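Local coordinates for protein aromatic-amino-acid transaminase TyrB (PDB 4WD2) that probably catalyses the pyridoxal-phosphate-dependent transfer of amino groups between aromatic amino acids and 2-oxo acids, at residues A[43-47]-A[322-326]. Sequence-based numbering, arbitrary orientation.
Sequences IYFDA and MCRRI
Y44 lays one face of its ring on M322 and turns an edge to I326; its hydroxyl meets R325. The phenol is carried out to helix 309-338 because CG stands anti to the backbone N (chi1 -179°). The M322 methyl sits over one face of the ring, with CE 3.8 Å from the centroid of Y44, a CH-pi contact. The sulfur lies higher above the same ring in a Met-aromatic contact. A bend at chi3 (60°) turns the thioether so that CE comes back over the ring. M322 CG packs at 3.6 Å from CZ of Y44. I326 CG1 lies 4.0 Å from CE1 of Y44.

The polar contacts belong to R325. R325 NE donates to the Y44 hydroxyl oxygen over 3.0 Å, and that oxygen lies almost in the guanidinium plane. R325 NH1 makes a weak hydrogen bond to F45 O, 2.9 Å long but bent to 119° at the hydrogen. D46 O lies over one guanidinium face, as does A47 N, which also approaches R325 CD. R325 NH2 hydrogen-bonds outside the two segments, to L388 O.

The contact joins the loop between strand 37-38 and helix 55-65 to the long helix of this class I/II aminotransferase. Neutral oxygens receive the arginine N-H groups, while methionine and isoleucine hold the ring, so the tie depends on hydrogen bonding and apolar packing rather than a salt bridge.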
loop_
_atom_site.group_PDB
_atom_site.type_symbol
_atom_site.label_atom_id
_atom_site.label_comp_id
_atom_site.label_asym_id
_atom_site.label_seq_id
_atom_site.Cartn_x
_atom_site.Cartn_y
_atom_site.Cartn_z
ATOM N N ILE A 43 -6.450 -11.231 16.809
ATOM C CA ILE A 43 -7.548 -10.766 15.968
ATOM C C ILE A 43 -8.862 -11.190 16.623
ATOM O O ILE A 43 -8.852 -12.020 17.523
ATOM C CB ILE A 43 -7.471 -11.338 14.535
ATOM C CG1 ILE A 43 -7.605 -12.856 14.544
ATOM C CG2 ILE A 43 -6.171 -10.937 13.841
ATOM C CD1 ILE A 43 -7.535 -13.461 13.153
ATOM N N TYR A 44 -9.986 -10.631 16.182
ATOM C CA TYR A 44 -11.272 -11.001 16.773
ATOM C C TYR A 44 -11.816 -12.317 16.212
ATOM O O TYR A 44 -11.884 -12.508 15.000
ATOM C CB TYR A 44 -12.318 -9.895 16.578
ATOM C CG TYR A 44 -13.657 -10.245 17.206
ATOM C CD1 TYR A 44 -13.910 -9.983 18.547
ATOM C CD2 TYR A 44 -14.660 -10.857 16.461
ATOM C CE1 TYR A 44 -15.130 -10.313 19.125
ATOM C CE2 TYR A 44 -15.879 -11.196 17.032
ATOM C CZ TYR A 44 -16.106 -10.922 18.357
ATOM O OH TYR A 44 -17.315 -11.259 18.913
ATOM N N PHE A 45 -12.193 -13.219 17.115
ATOM C CA PHE A 45 -12.941 -14.424 16.769
ATOM C C PHE A 45 -14.326 -14.322 17.406
ATOM O O PHE A 45 -14.482 -13.668 18.429
ATOM C CB PHE A 45 -12.213 -15.684 17.245
ATOM C CG PHE A 45 -10.823 -15.815 16.701
ATOM C CD1 PHE A 45 -9.758 -15.187 17.321
ATOM C CD2 PHE A 45 -10.583 -16.557 15.557
ATOM C CE1 PHE A 45 -8.472 -15.300 16.814
ATOM C CE2 PHE A 45 -9.301 -16.678 15.038
ATOM C CZ PHE A 45 -8.243 -16.050 15.665
ATOM N N ASP A 46 -15.331 -14.949 16.807
ATOM C CA ASP A 46 -16.679 -14.853 17.355
ATOM C C ASP A 46 -16.949 -15.952 18.380
ATOM O O ASP A 46 -16.025 -16.620 18.845
ATOM C CB ASP A 46 -17.736 -14.888 16.234
ATOM C CG ASP A 46 -17.660 -16.144 15.360
ATOM O OD1 ASP A 46 -17.105 -17.179 15.787
ATOM O OD2 ASP A 46 -18.188 -16.091 14.227
ATOM N N ALA A 47 -18.220 -16.132 18.724
ATOM C CA ALA A 47 -18.615 -17.104 19.741
ATOM C C ALA A 47 -18.238 -18.527 19.351
ATOM O O ALA A 47 -18.089 -19.390 20.213
ATOM C CB ALA A 47 -20.112 -17.016 20.005
ATOM N N MET A 322 -20.027 -7.550 19.416
ATOM C CA MET A 322 -18.640 -8.010 19.532
ATOM C C MET A 322 -17.986 -7.426 20.777
ATOM O O MET A 322 -17.326 -8.134 21.537
ATOM C CB MET A 322 -17.828 -7.627 18.291
ATOM C CG MET A 322 -18.221 -8.387 17.041
ATOM S SD MET A 322 -17.685 -7.569 15.529
ATOM C CE MET A 322 -15.923 -7.530 15.737
ATOM N N CYS A 323 -18.176 -6.127 20.969
ATOM C CA CYS A 323 -17.679 -5.438 22.150
ATOM C C CYS A 323 -18.195 -6.097 23.433
ATOM O O CYS A 323 -17.431 -6.332 24.365
ATOM C CB CYS A 323 -18.084 -3.961 22.103
ATOM S SG CYS A 323 -17.309 -2.909 23.348
ATOM N N ARG A 324 -19.489 -6.405 23.472
ATOM C CA ARG A 324 -20.085 -7.013 24.659
ATOM C C ARG A 324 -19.637 -8.461 24.869
ATOM O O ARG A 324 -19.524 -8.909 26.005
ATOM C CB ARG A 324 -21.617 -6.943 24.588
ATOM C CG ARG A 324 -22.187 -5.550 24.850
ATOM C CD ARG A 324 -23.695 -5.589 25.070
ATOM N NE ARG A 324 -24.402 -6.191 23.944
ATOM C CZ ARG A 324 -24.811 -5.515 22.873
ATOM N NH1 ARG A 324 -24.584 -4.209 22.788
ATOM N NH2 ARG A 324 -25.444 -6.141 21.890
ATOM N N ARG A 325 -19.382 -9.190 23.784
ATOM C CA ARG A 325 -18.921 -10.576 23.900
ATOM C C ARG A 325 -17.552 -10.638 24.575
ATOM O O ARG A 325 -17.325 -11.483 25.432
ATOM C CB ARG A 325 -18.861 -11.269 22.534
ATOM C CG ARG A 325 -18.889 -12.806 22.637
ATOM C CD ARG A 325 -18.499 -13.500 21.332
ATOM N NE ARG A 325 -17.074 -13.363 21.050
ATOM C CZ ARG A 325 -16.124 -14.116 21.596
ATOM N NH1 ARG A 325 -14.854 -13.909 21.274
ATOM N NH2 ARG A 325 -16.446 -15.075 22.462
ATOM N N ILE A 326 -16.644 -9.745 24.191
ATOM C CA ILE A 326 -15.343 -9.656 24.852
ATOM C C ILE A 326 -15.521 -9.350 26.346
ATOM O O ILE A 326 -14.878 -9.976 27.193
ATOM C CB ILE A 326 -14.439 -8.578 24.198
ATOM C CG1 ILE A 326 -14.062 -8.987 22.770
ATOM C CG2 ILE A 326 -13.169 -8.359 25.022
ATOM C CD1 ILE A 326 -13.236 -7.960 22.034
#